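Local coordinates for protein dermonecrotic toxin (Pasteurella multocida, PDB 2EBF) that acts as a mitogenic, osteolytic toxin of progressive atrophic rhinitis in pigs, its C-terminal region carrying a membrane-localization domain and a thiol protease-like catalytic triad, at residues A[127-132]-A[154-159]; A[283-288]-A[426-431]; A[361-366]-A[389-394]; A[581-586]-A[608-613]. All blocks are in the same frame, centred on the assembly; numbering follows the deposited sequence.

Contact 1. Residues A[127-132]-A[154-159]; sequences KALYLP and FLLRTA
L129 and L156 bring the two backbones nearest, their CA atoms 8.3 Å apart, where the last turn of helix 115-129 runs out beside the middle of helix 151-164. L156 is directed at the other segment: its CG, anti to the backbone N (chi1 -178°), carries the fork there, and chi2 turns CD2 mainly to L129 and CD1 to the Y130 ring. CD2 packs on the branch point of L129, 3.7 Å from L129 CG. CD1 meets the Y130 ring obliquely, 3.6 Å from Y130 CE1. The contact is apolar packing of helix 151-164 on the end of helix 115-129, which belongs to the membrane-localization domain, and on the residue that follows it. Y130 is the first residue to leave helical conformation at the end of helix 115-129, yet its ring reaches back across to L156, with Y130 OH 4.0 Å from L156 CB. That OH is hydrogen-bonded to H96 of helix 88-108, which fixes the polar end of a buried ring. M95 and M99 of the same helix touch L129, while K138 and I141 of helix 135-143 lie against Y130. The Y130 side chain is about 7 Å from a bound glucose.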
loop_
_atom_site.group_PDB
_atom_site.type_symbol
_atom_site.label_atom_id
_atom_site.label_comp_id
_atom_site.label_asym_id
_atom_site.label_seq_id
_atom_site.Cartn_x
_atom_site.Cartn_y
_atom_site.Cartn_z
ATOM N N LYS A 127 16.727 16.159 -12.136
ATOM C CA LYS A 127 15.980 16.817 -13.195
ATOM C C LYS A 127 15.312 15.828 -14.158
ATOM O O LYS A 127 14.272 16.145 -14.725
ATOM C CB LYS A 127 16.869 17.799 -13.973
ATOM C CG LYS A 127 17.376 18.970 -13.132
ATOM C CD LYS A 127 17.764 20.176 -13.992
ATOM C CE LYS A 127 19.074 19.970 -14.722
ATOM N NZ LYS A 127 19.418 21.156 -15.581
ATOM N N ALA A 128 15.904 14.646 -14.345
ATOM C CA ALA A 128 15.317 13.628 -15.204
ATOM C C ALA A 128 14.078 12.980 -14.580
ATOM O O ALA A 128 13.194 12.488 -15.301
ATOM C CB ALA A 128 16.360 12.551 -15.553
ATOM N N LEU A 129 14.035 12.954 -13.250
ATOM C CA LEU A 129 12.954 12.304 -12.500
ATOM C C LEU A 129 11.833 13.244 -12.072
ATOM O O LEU A 129 10.655 12.876 -12.116
ATOM C CB LEU A 129 13.535 11.677 -11.247
ATOM C CG LEU A 129 13.851 10.178 -11.213
ATOM C CD1 LEU A 129 13.809 9.516 -12.580
ATOM C CD2 LEU A 129 15.157 9.992 -10.519
ATOM N N TYR A 130 12.222 14.428 -11.611
ATOM C CA TYR A 130 11.292 15.403 -11.059
ATOM C C TYR A 130 11.197 16.586 -11.999
ATOM O O TYR A 130 12.148 17.345 -12.155
ATOM C CB TYR A 130 11.724 15.805 -9.637
ATOM C CG TYR A 130 11.756 14.604 -8.712
ATOM C CD1 TYR A 130 10.602 14.181 -8.050
ATOM C CD2 TYR A 130 12.928 13.850 -8.545
ATOM C CE1 TYR A 130 10.617 13.074 -7.213
ATOM C CE2 TYR A 130 12.944 12.732 -7.711
ATOM C CZ TYR A 130 11.782 12.347 -7.058
ATOM O OH TYR A 130 11.781 11.231 -6.256
ATOM N N LEU A 131 10.040 16.716 -12.640
ATOM C CA LEU A 131 9.820 17.738 -13.650
ATOM C C LEU A 131 9.631 19.076 -12.911
ATOM O O LEU A 131 9.424 19.063 -11.700
ATOM C CB LEU A 131 8.604 17.365 -14.497
ATOM C CG LEU A 131 8.805 16.208 -15.506
ATOM C CD1 LEU A 131 9.457 15.012 -14.856
ATOM C CD2 LEU A 131 7.496 15.796 -16.109
ATOM N N PRO A 132 9.739 20.217 -13.619
ATOM C CA PRO A 132 9.629 21.520 -12.938
ATOM C C PRO A 132 8.381 21.719 -12.075
ATOM O O PRO A 132 8.446 22.418 -11.057
ATOM C CB PRO A 132 9.636 22.521 -14.100
ATOM C CG PRO A 132 10.416 21.824 -15.167
ATOM C CD PRO A 132 9.991 20.387 -15.064
ATOM N N PHE A 154 9.196 3.878 -4.882
ATOM C CA PHE A 154 7.790 3.592 -4.668
ATOM C C PHE A 154 6.977 4.885 -4.683
ATOM O O PHE A 154 5.928 4.967 -5.319
ATOM C CB PHE A 154 7.596 2.877 -3.323
ATOM C CG PHE A 154 6.156 2.715 -2.930
ATOM C CD1 PHE A 154 5.468 1.546 -3.232
ATOM C CD2 PHE A 154 5.479 3.744 -2.275
ATOM C CE1 PHE A 154 4.130 1.400 -2.880
ATOM C CE2 PHE A 154 4.137 3.606 -1.918
ATOM C CZ PHE A 154 3.466 2.443 -2.221
ATOM N N LEU A 155 7.479 5.893 -3.984
ATOM C CA LEU A 155 6.744 7.143 -3.878
ATOM C C LEU A 155 6.644 7.880 -5.208
ATOM O O LEU A 155 5.588 8.419 -5.515
ATOM C CB LEU A 155 7.320 8.030 -2.779
ATOM C CG LEU A 155 7.125 7.491 -1.355
ATOM C CD1 LEU A 155 8.058 8.223 -0.415
ATOM C CD2 LEU A 155 5.656 7.567 -0.868
ATOM N N LEU A 156 7.718 7.904 -5.996
ATOM C CA LEU A 156 7.648 8.561 -7.318
ATOM C C LEU A 156 6.739 7.791 -8.281
ATOM O O LEU A 156 6.005 8.387 -9.055
ATOM C CB LEU A 156 9.036 8.782 -7.936
ATOM C CG LEU A 156 9.036 9.513 -9.285
ATOM C CD1 LEU A 156 8.476 10.935 -9.141
ATOM C CD2 LEU A 156 10.440 9.581 -9.794
ATOM N N ARG A 157 6.786 6.465 -8.215
ATOM C CA ARG A 157 5.899 5.626 -8.997
ATOM C C ARG A 157 4.453 5.942 -8.691
ATOM O O ARG A 157 3.654 6.141 -9.605
ATOM C CB ARG A 157 6.183 4.145 -8.712
ATOM C CG ARG A 157 5.144 3.195 -9.251
ATOM C CD ARG A 157 5.221 1.861 -8.515
ATOM N NE ARG A 157 6.555 1.280 -8.597
ATOM C CZ ARG A 157 7.091 0.477 -7.680
ATOM N NH1 ARG A 157 6.411 0.153 -6.584
ATOM N NH2 ARG A 157 8.316 0.006 -7.855
ATOM N N THR A 158 4.130 6.018 -7.401
ATOM C CA THR A 158 2.779 6.318 -6.931
ATOM C C THR A 158 2.342 7.727 -7.370
ATOM O O THR A 158 1.208 7.931 -7.846
ATOM C CB THR A 158 2.697 6.155 -5.381
ATOM O OG1 THR A 158 3.160 4.844 -5.010
ATOM C CG2 THR A 158 1.271 6.368 -4.860
ATOM N N ALA A 159 3.250 8.691 -7.211
ATOM C CA ALA A 159 2.977 10.082 -7.575
ATOM C C ALA A 159 2.653 10.199 -9.067
ATOM O O ALA A 159 1.703 10.877 -9.438
ATOM C CB ALA A 159 4.164 10.970 -7.230
#

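Contact 2. Residues A[283-288]-A[426-431]; sequences GPYELY and TLDAML
Y285, D428 and A429 join a loop to a helix within the C2 domain of the toxin: Y285 lies in the loop leading to helix 288-300, and the other two occupy adjacent positions on helix 425-434. Y285 points at the helix and buries more surface than either partner. Its CG is anti to the carbonyl carbon (chi1 -57°), and the ring extends until its hydroxyl meets the carboxylate of D428. The hydrogen bond from Y285 OH to D428 OD2 is short, 2.6 Å, and the acceptor sits at the ring edge, near the ring plane. The carboxylate itself is turned by 69° from that plane. D428 CB also comes close, 3.3 Å from Y285 OH, so the phenol end lies against the aspartate stem as well as its tip. A429 meets the ring with its backbone N, 4.0 Å from Y285 CE1, and with its methyl CB, 4.1 Å from the same carbon. K425 of the same helix, M250 and N279 also touch Y285. The second oxygen of D428, OD1, forms a salt bridge with R444 of helix 442-452. Toward Y285, OD2 uses its anti lone pair, the one directed away from OD1.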
loop_
_atom_site.group_PDB
_atom_site.type_symbol
_atom_site.label_atom_id
_atom_site.label_comp_id
_atom_site.label_asym_id
_atom_site.label_seq_id
_atom_site.Cartn_x
_atom_site.Cartn_y
_atom_site.Cartn_z
ATOM N N GLY A 283 13.518 -20.170 35.775
ATOM C CA GLY A 283 12.314 -20.273 34.953
ATOM C C GLY A 283 12.487 -21.267 33.816
ATOM O O GLY A 283 13.586 -21.798 33.624
ATOM N N PRO A 284 11.403 -21.524 33.050
ATOM C CA PRO A 284 11.435 -22.475 31.926
ATOM C C PRO A 284 12.441 -22.107 30.829
ATOM O O PRO A 284 13.022 -22.997 30.203
ATOM C CB PRO A 284 10.003 -22.437 31.382
ATOM C CG PRO A 284 9.396 -21.196 31.930
ATOM C CD PRO A 284 10.068 -20.924 33.230
ATOM N N TYR A 285 12.654 -20.814 30.608
ATOM C CA TYR A 285 13.610 -20.376 29.584
ATOM C C TYR A 285 14.805 -19.609 30.161
ATOM O O TYR A 285 15.658 -19.094 29.416
ATOM C CB TYR A 285 12.881 -19.614 28.465
ATOM C CG TYR A 285 11.781 -20.451 27.827
ATOM C CD1 TYR A 285 10.433 -20.146 28.026
ATOM C CD2 TYR A 285 12.095 -21.575 27.056
ATOM C CE1 TYR A 285 9.423 -20.930 27.451
ATOM C CE2 TYR A 285 11.097 -22.360 26.484
ATOM C CZ TYR A 285 9.769 -22.028 26.683
ATOM O OH TYR A 285 8.802 -22.812 26.120
ATOM N N GLU A 286 14.860 -19.553 31.493
ATOM C CA GLU A 286 15.986 -18.979 32.241
ATOM C C GLU A 286 16.232 -17.506 31.869
ATOM O O GLU A 286 15.360 -16.855 31.297
ATOM C CB GLU A 286 17.247 -19.844 32.068
ATOM C CG GLU A 286 18.294 -19.716 33.183
ATOM C CD GLU A 286 17.826 -20.244 34.528
ATOM O OE1 GLU A 286 17.205 -21.331 34.583
ATOM O OE2 GLU A 286 18.099 -19.570 35.542
ATOM N N LEU A 287 17.410 -16.980 32.187
ATOM C CA LEU A 287 17.674 -15.565 31.965
ATOM C C LEU A 287 18.326 -15.280 30.610
ATOM O O LEU A 287 18.236 -14.164 30.109
ATOM C CB LEU A 287 18.531 -14.998 33.106
ATOM C CG LEU A 287 18.493 -13.482 33.368
ATOM C CD1 LEU A 287 17.111 -13.013 33.849
ATOM C CD2 LEU A 287 19.579 -13.078 34.364
ATOM N N TYR A 288 18.939 -16.304 30.017
ATOM C CA TYR A 288 19.910 -16.138 28.922
ATOM C C TYR A 288 19.421 -15.398 27.667
ATOM O O TYR A 288 20.151 -14.553 27.138
ATOM C CB TYR A 288 20.548 -17.482 28.539
ATOM C CG TYR A 288 20.879 -18.376 29.719
ATOM C CD1 TYR A 288 21.438 -17.855 30.887
ATOM C CD2 TYR A 288 20.638 -19.745 29.662
ATOM C CE1 TYR A 288 21.733 -18.677 31.974
ATOM C CE2 TYR A 288 20.934 -20.579 30.738
ATOM C CZ TYR A 288 21.481 -20.040 31.890
ATOM O OH TYR A 288 21.770 -20.865 32.962
ATOM N N THR A 426 8.469 -21.094 21.162
ATOM C CA THR A 426 8.255 -19.661 20.897
ATOM C C THR A 426 6.834 -19.243 21.265
ATOM O O THR A 426 6.628 -18.252 21.972
ATOM C CB THR A 426 8.558 -19.294 19.430
ATOM O OG1 THR A 426 9.896 -19.693 19.116
ATOM C CG2 THR A 426 8.419 -17.788 19.203
ATOM N N LEU A 427 5.863 -20.022 20.803
ATOM C CA LEU A 427 4.471 -19.870 21.226
ATOM C C LEU A 427 4.345 -19.844 22.760
ATOM O O LEU A 427 3.740 -18.924 23.330
ATOM C CB LEU A 427 3.615 -20.988 20.614
ATOM C CG LEU A 427 2.120 -21.074 20.975
ATOM C CD1 LEU A 427 1.376 -19.800 20.572
ATOM C CD2 LEU A 427 1.474 -22.312 20.356
ATOM N N ASP A 428 4.951 -20.834 23.419
ATOM C CA ASP A 428 4.920 -20.953 24.878
ATOM C C ASP A 428 5.467 -19.696 25.550
ATOM O O ASP A 428 4.842 -19.150 26.466
ATOM C CB ASP A 428 5.712 -22.194 25.320
ATOM C CG ASP A 428 5.542 -22.513 26.798
ATOM O OD1 ASP A 428 4.421 -22.359 27.339
ATOM O OD2 ASP A 428 6.538 -22.931 27.425
ATOM N N ALA A 429 6.624 -19.232 25.076
ATOM C CA ALA A 429 7.239 -18.013 25.583
ATOM C C ALA A 429 6.328 -16.815 25.364
ATOM O O ALA A 429 6.161 -15.971 26.256
ATOM C CB ALA A 429 8.579 -17.778 24.908
ATOM N N MET A 430 5.734 -16.743 24.173
ATOM C CA MET A 430 4.830 -15.642 23.847
ATOM C C MET A 430 3.594 -15.647 24.752
ATOM O O MET A 430 3.153 -14.584 25.219
ATOM C CB MET A 430 4.453 -15.664 22.363
ATOM C CG MET A 430 5.597 -15.247 21.434
ATOM S SD MET A 430 5.002 -14.940 19.761
ATOM C CE MET A 430 6.487 -14.419 18.908
ATOM N N LEU A 431 3.063 -16.836 25.030
ATOM C CA LEU A 431 1.948 -16.972 25.983
ATOM C C LEU A 431 2.310 -16.485 27.385
ATOM O O LEU A 431 1.520 -15.779 28.015
ATOM C CB LEU A 431 1.413 -18.407 26.039
ATOM C CG LEU A 431 0.720 -18.955 24.782
ATOM C CD1 LEU A 431 0.447 -20.444 24.932
ATOM C CD2 LEU A 431 -0.572 -18.203 24.443
#

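Contact 3. Residues A[361-366]-A[389-394]; sequences ERIEKC and LTTFID
I363 carries nearly all of the first helix's share of this helix-to-helix contact, meeting both T391 and F392 where its CA comes 6.3 Å from that of F392. At the start of the segment, E361 and R362 are turned away from helix 389-394 and leave the contact to the residue that follows. Next comes I363, directed at helix 389-394 and buried. Its two branches divide the work. CG2, anti to the backbone N, sits as a CH-pi contact over the centre of the F392 ring, 3.7 Å from the centroid and 9° off the ring normal. CG1 lies anti to the carbonyl carbon (chi1 -61°) and carries CD1 on past the ring, 3.8 Å from F392 CE2. The same methyl touches the neighbouring residue, with I363 CD1 3.8 Å from T391 CG2. Thus one isoleucine spreads along a ring face and against a threonine methyl, crossing both side chains at about a right angle. After it, E364 points away, and C366, a turn further on, faces the other helix without reaching it. Both helices belong to the C2 domain, where they flank its mixed, mostly parallel sheet. W537 of edge strand 537-539 touches I363, while F392 rests on F375 of strand 372-376. The F392 ring also meets that of F385 from helix 379-387, their planes at about 60°.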
loop_
_atom_site.group_PDB
_atom_site.type_symbol
_atom_site.label_atom_id
_atom_site.label_comp_id
_atom_site.label_asym_id
_atom_site.label_seq_id
_atom_site.Cartn_x
_atom_site.Cartn_y
_atom_site.Cartn_z
ATOM N N GLU A 361 -29.321 -16.152 25.102
ATOM C CA GLU A 361 -29.962 -15.584 23.910
ATOM C C GLU A 361 -28.940 -14.798 23.089
ATOM O O GLU A 361 -28.928 -14.862 21.851
ATOM C CB GLU A 361 -31.124 -14.684 24.315
ATOM C CG GLU A 361 -32.364 -15.462 24.709
ATOM C CD GLU A 361 -33.433 -14.602 25.368
ATOM O OE1 GLU A 361 -34.574 -15.100 25.495
ATOM O OE2 GLU A 361 -33.141 -13.453 25.772
ATOM N N ARG A 362 -28.080 -14.062 23.790
ATOM C CA ARG A 362 -26.963 -13.364 23.157
ATOM C C ARG A 362 -26.016 -14.308 22.426
ATOM O O ARG A 362 -25.620 -14.037 21.296
ATOM C CB ARG A 362 -26.203 -12.529 24.176
ATOM C CG ARG A 362 -26.808 -11.148 24.378
ATOM C CD ARG A 362 -26.152 -10.421 25.515
ATOM N NE ARG A 362 -26.886 -10.586 26.760
ATOM C CZ ARG A 362 -26.380 -10.354 27.967
ATOM N NH1 ARG A 362 -25.126 -9.958 28.106
ATOM N NH2 ARG A 362 -27.129 -10.541 29.044
ATOM N N ILE A 363 -25.656 -15.418 23.065
ATOM C CA ILE A 363 -24.755 -16.391 22.448
ATOM C C ILE A 363 -25.391 -17.023 21.212
ATOM O O ILE A 363 -24.710 -17.222 20.190
ATOM C CB ILE A 363 -24.329 -17.501 23.438
ATOM C CG1 ILE A 363 -23.581 -16.888 24.633
ATOM C CG2 ILE A 363 -23.496 -18.569 22.714
ATOM C CD1 ILE A 363 -23.319 -17.867 25.796
ATOM N N GLU A 364 -26.684 -17.338 21.319
ATOM C CA GLU A 364 -27.464 -17.869 20.199
ATOM C C GLU A 364 -27.526 -16.892 19.036
ATOM O O GLU A 364 -27.360 -17.294 17.888
ATOM C CB GLU A 364 -28.882 -18.239 20.640
ATOM C CG GLU A 364 -28.953 -19.547 21.409
ATOM C CD GLU A 364 -30.221 -19.694 22.249
ATOM O OE1 GLU A 364 -31.170 -18.892 22.081
ATOM O OE2 GLU A 364 -30.264 -20.621 23.086
ATOM N N LYS A 365 -27.763 -15.618 19.341
ATOM C CA LYS A 365 -27.829 -14.580 18.314
ATOM C C LYS A 365 -26.476 -14.355 17.646
ATOM O O LYS A 365 -26.420 -14.212 16.430
ATOM C CB LYS A 365 -28.389 -13.270 18.873
ATOM C CG LYS A 365 -28.870 -12.292 17.780
ATOM C CD LYS A 365 -30.004 -11.424 18.295
ATOM C CE LYS A 365 -30.770 -10.757 17.161
ATOM N NZ LYS A 365 -31.818 -11.653 16.559
ATOM N N CYS A 366 -25.394 -14.329 18.431
ATOM C CA CYS A 366 -24.038 -14.141 17.879
ATOM C C CYS A 366 -23.635 -15.300 16.967
ATOM O O CYS A 366 -23.091 -15.091 15.869
ATOM C CB CYS A 366 -22.996 -13.966 18.999
ATOM S SG CYS A 366 -23.110 -12.370 19.880
ATOM N N LEU A 389 -18.412 -21.636 27.307
ATOM C CA LEU A 389 -17.908 -22.283 26.096
ATOM C C LEU A 389 -18.854 -23.338 25.510
ATOM O O LEU A 389 -19.080 -23.379 24.294
ATOM C CB LEU A 389 -16.521 -22.873 26.347
ATOM C CG LEU A 389 -15.838 -23.585 25.177
ATOM C CD1 LEU A 389 -15.639 -22.639 23.993
ATOM C CD2 LEU A 389 -14.517 -24.183 25.625
ATOM N N THR A 390 -19.418 -24.171 26.375
ATOM C CA THR A 390 -20.326 -25.234 25.961
ATOM C C THR A 390 -21.460 -24.685 25.108
ATOM O O THR A 390 -21.882 -25.316 24.137
ATOM C CB THR A 390 -20.912 -25.956 27.191
ATOM O OG1 THR A 390 -19.855 -26.633 27.874
ATOM C CG2 THR A 390 -21.997 -26.985 26.798
ATOM N N THR A 391 -21.942 -23.501 25.484
ATOM C CA THR A 391 -23.086 -22.889 24.838
ATOM C C THR A 391 -22.696 -22.378 23.454
ATOM O O THR A 391 -23.473 -22.497 22.505
ATOM C CB THR A 391 -23.677 -21.767 25.731
ATOM O OG1 THR A 391 -23.930 -22.305 27.041
ATOM C CG2 THR A 391 -24.981 -21.224 25.148
ATOM N N PHE A 392 -21.497 -21.820 23.336
ATOM C CA PHE A 392 -20.984 -21.403 22.033
ATOM C C PHE A 392 -20.847 -22.611 21.102
ATOM O O PHE A 392 -21.254 -22.550 19.944
ATOM C CB PHE A 392 -19.635 -20.679 22.160
ATOM C CG PHE A 392 -19.750 -19.237 22.595
ATOM C CD1 PHE A 392 -19.880 -18.215 21.646
ATOM C CD2 PHE A 392 -19.701 -18.895 23.948
ATOM C CE1 PHE A 392 -19.985 -16.867 22.037
ATOM C CE2 PHE A 392 -19.799 -17.552 24.352
ATOM C CZ PHE A 392 -19.937 -16.542 23.396
ATOM N N ILE A 393 -20.275 -23.694 21.626
ATOM C CA ILE A 393 -20.033 -24.925 20.862
ATOM C C ILE A 393 -21.351 -25.539 20.385
ATOM O O ILE A 393 -21.479 -25.946 19.224
ATOM C CB ILE A 393 -19.211 -25.939 21.701
ATOM C CG1 ILE A 393 -17.805 -25.382 21.979
ATOM C CG2 ILE A 393 -19.115 -27.306 21.016
ATOM C CD1 ILE A 393 -16.958 -26.267 22.888
ATOM N N ASP A 394 -22.328 -25.592 21.284
ATOM C CA ASP A 394 -23.654 -26.114 20.966
ATOM C C ASP A 394 -24.377 -25.344 19.865
ATOM O O ASP A 394 -25.245 -25.897 19.183
ATOM C CB ASP A 394 -24.520 -26.138 22.223
ATOM C CG ASP A 394 -24.123 -27.239 23.183
ATOM O OD1 ASP A 394 -23.260 -28.078 22.836
ATOM O OD2 ASP A 394 -24.701 -27.275 24.290
#

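Contact 4. Residues A[581-586]-A[608-613]; sequences PTEQSR and AIKNDV
E583 and K610 reach for each other from opposite directions and form a salt bridge between helices 583-591 and 596-610; the CA atoms of E583 and K610, the nearest of the two segments, are still 12.0 Å apart. Followed outward, K610 leaves its helix with CB directed at E583, and CG and CD carry the chain toward the carboxylate. CD comes only within 4.1 Å of E583 OE1. CE is nearer, 3.3 Å from that same oxygen, and a bend at chi4 (142°) sets the terminal ammonium beside it. NZ donates to E583 OE1 at 2.8 Å, on the syn lone pair, the side of the other oxygen. NZ also donates to both waters, water 1 at 3.0 Å and water 2 at 2.9 Å. Water 1 lies 2.7 Å from E583 OE2 and can donate to it, though it has more acceptors in reach than protons; the matching bond from water 2 is weak. E583 OE2 also receives R586 NH1 at 3.0 Å, on its anti side and 24° out of the carboxylate plane. T582 and S585 form a capping box at the start of helix 583-591, within the C3 domain. R586 NH2 continues the network to E707 and D693. With two cationic partners for one carboxylate, E583 would be expected to stay ionised, and the waters suggest a solvated ion pair tying two helices together at the surface.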
loop_
_atom_site.group_PDB
_atom_site.type_symbol
_atom_site.label_atom_id
_atom_site.label_comp_id
_atom_site.label_asym_id
_atom_site.label_seq_id
_atom_site.Cartn_x
_atom_site.Cartn_y
_atom_site.Cartn_z
ATOM N N PRO A 581 -13.544 2.289 -37.889
ATOM C CA PRO A 581 -14.706 1.664 -37.264
ATOM C C PRO A 581 -15.895 1.699 -38.219
ATOM O O PRO A 581 -15.986 2.588 -39.074
ATOM C CB PRO A 581 -14.974 2.547 -36.038
ATOM C CG PRO A 581 -14.247 3.805 -36.283
ATOM C CD PRO A 581 -13.106 3.505 -37.178
ATOM N N THR A 582 -16.780 0.718 -38.086
ATOM C CA THR A 582 -17.978 0.638 -38.907
ATOM C C THR A 582 -19.167 0.387 -37.997
ATOM O O THR A 582 -19.001 0.080 -36.816
ATOM C CB THR A 582 -17.896 -0.511 -39.939
ATOM O OG1 THR A 582 -17.682 -1.753 -39.256
ATOM C CG2 THR A 582 -16.774 -0.272 -40.944
ATOM N N GLU A 583 -20.369 0.500 -38.552
ATOM C CA GLU A 583 -21.570 0.173 -37.798
ATOM C C GLU A 583 -21.528 -1.286 -37.347
ATOM O O GLU A 583 -21.934 -1.602 -36.226
ATOM C CB GLU A 583 -22.827 0.494 -38.607
ATOM C CG GLU A 583 -23.097 2.005 -38.735
ATOM C CD GLU A 583 -23.488 2.654 -37.414
ATOM O OE1 GLU A 583 -24.703 2.836 -37.195
ATOM O OE2 GLU A 583 -22.594 2.977 -36.593
ATOM N N GLN A 584 -20.993 -2.151 -38.211
ATOM C CA GLN A 584 -20.767 -3.555 -37.875
ATOM C C GLN A 584 -19.858 -3.729 -36.653
ATOM O O GLN A 584 -20.207 -4.457 -35.724
ATOM C CB GLN A 584 -20.212 -4.329 -39.085
ATOM C CG GLN A 584 -20.025 -5.826 -38.821
ATOM C CD GLN A 584 -19.654 -6.634 -40.063
ATOM O OE1 GLN A 584 -20.220 -7.702 -40.307
ATOM N NE2 GLN A 584 -18.700 -6.134 -40.845
ATOM N N SER A 585 -18.711 -3.048 -36.649
ATOM C CA SER A 585 -17.761 -3.142 -35.534
ATOM C C SER A 585 -18.326 -2.537 -34.252
ATOM O O SER A 585 -18.039 -3.012 -33.149
ATOM C CB SER A 585 -16.415 -2.492 -35.893
ATOM O OG SER A 585 -16.520 -1.081 -36.022
ATOM N N ARG A 586 -19.137 -1.493 -34.402
ATOM C CA ARG A 586 -19.754 -0.825 -33.259
ATOM C C ARG A 586 -20.902 -1.602 -32.598
ATOM O O ARG A 586 -21.238 -1.338 -31.445
ATOM C CB ARG A 586 -20.252 0.564 -33.661
ATOM C CG ARG A 586 -19.167 1.525 -34.110
ATOM C CD ARG A 586 -19.784 2.846 -34.584
ATOM N NE ARG A 586 -18.800 3.740 -35.198
ATOM C CZ ARG A 586 -18.840 4.165 -36.457
ATOM N NH1 ARG A 586 -19.826 3.795 -37.276
ATOM N NH2 ARG A 586 -17.894 4.979 -36.906
ATOM N N ALA A 608 -34.523 5.166 -34.249
ATOM C CA ALA A 608 -35.340 6.384 -34.244
ATOM C C ALA A 608 -34.507 7.654 -34.458
ATOM O O ALA A 608 -34.828 8.479 -35.320
ATOM C CB ALA A 608 -36.117 6.481 -32.945
ATOM N N ILE A 609 -33.442 7.797 -33.677
ATOM C CA ILE A 609 -32.557 8.958 -33.769
ATOM C C ILE A 609 -31.909 9.038 -35.149
ATOM O O ILE A 609 -31.911 10.092 -35.782
ATOM C CB ILE A 609 -31.470 8.922 -32.677
ATOM C CG1 ILE A 609 -32.113 9.021 -31.291
ATOM C CG2 ILE A 609 -30.481 10.072 -32.872
ATOM C CD1 ILE A 609 -31.271 8.460 -30.168
ATOM N N LYS A 610 -31.370 7.915 -35.619
ATOM C CA LYS A 610 -30.677 7.894 -36.906
ATOM C C LYS A 610 -31.632 8.159 -38.068
ATOM O O LYS A 610 -31.223 8.679 -39.110
ATOM C CB LYS A 610 -29.955 6.560 -37.101
ATOM C CG LYS A 610 -28.762 6.408 -36.194
ATOM C CD LYS A 610 -28.078 5.075 -36.382
ATOM C CE LYS A 610 -26.670 5.132 -35.805
ATOM N NZ LYS A 610 -26.311 3.852 -35.130
ATOM N N ASN A 611 -32.903 7.805 -37.871
ATOM C CA ASN A 611 -33.940 8.039 -38.870
ATOM C C ASN A 611 -34.827 9.249 -38.596
ATOM O O ASN A 611 -35.912 9.362 -39.159
ATOM C CB ASN A 611 -34.792 6.780 -39.063
ATOM C CG ASN A 611 -34.052 5.706 -39.811
ATOM O OD1 ASN A 611 -33.801 5.835 -41.011
ATOM N ND2 ASN A 611 -33.684 4.638 -39.109
ATOM N N ASP A 612 -34.365 10.163 -37.751
ATOM C CA ASP A 612 -35.118 11.384 -37.501
ATOM C C ASP A 612 -34.745 12.457 -38.527
ATOM O O ASP A 612 -33.568 12.758 -38.720
ATOM C CB ASP A 612 -34.894 11.887 -36.071
ATOM C CG ASP A 612 -35.789 13.062 -35.734
ATOM O OD1 ASP A 612 -35.294 14.199 -35.744
ATOM O OD2 ASP A 612 -37.002 12.843 -35.506
ATOM N N VAL A 613 -35.753 13.019 -39.194
ATOM C CA VAL A 613 -35.528 14.025 -40.237
ATOM C C VAL A 613 -34.807 15.259 -39.674
ATOM O O VAL A 613 -33.851 15.760 -40.265
ATOM C CB VAL A 613 -36.857 14.450 -40.922
ATOM C CG1 VAL A 613 -36.647 15.683 -41.816
ATOM C CG2 VAL A 613 -37.434 13.296 -41.717
HETATM O O HOH W 1 -23.550 5.008 -35.045
HETATM O O HOH W 2 -24.036 3.037 -33.539
#

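The four contacts sample three parts of the fragment. Contact 1 comes first along the chain, between N-terminal helices. Contacts 2 and 3 both belong to the C2 domain, with centres about 35 Å apart: contact 2 joins a loop to helix 425-434, and contact 3, whose segments both fall between those of contact 2 in sequence, lies on helices packed against the mixed sheet. Contact 4 comes last, between helices of the C3 domain, about 78 Å from contact 2 and 45 Å from contact 1, centre to centre. None touches another. Contacts 1, 3 and 4 each join segments separated by just over twenty residues, whereas contact 2 bridges 137 and ties elements distant in sequence within the C2 domain.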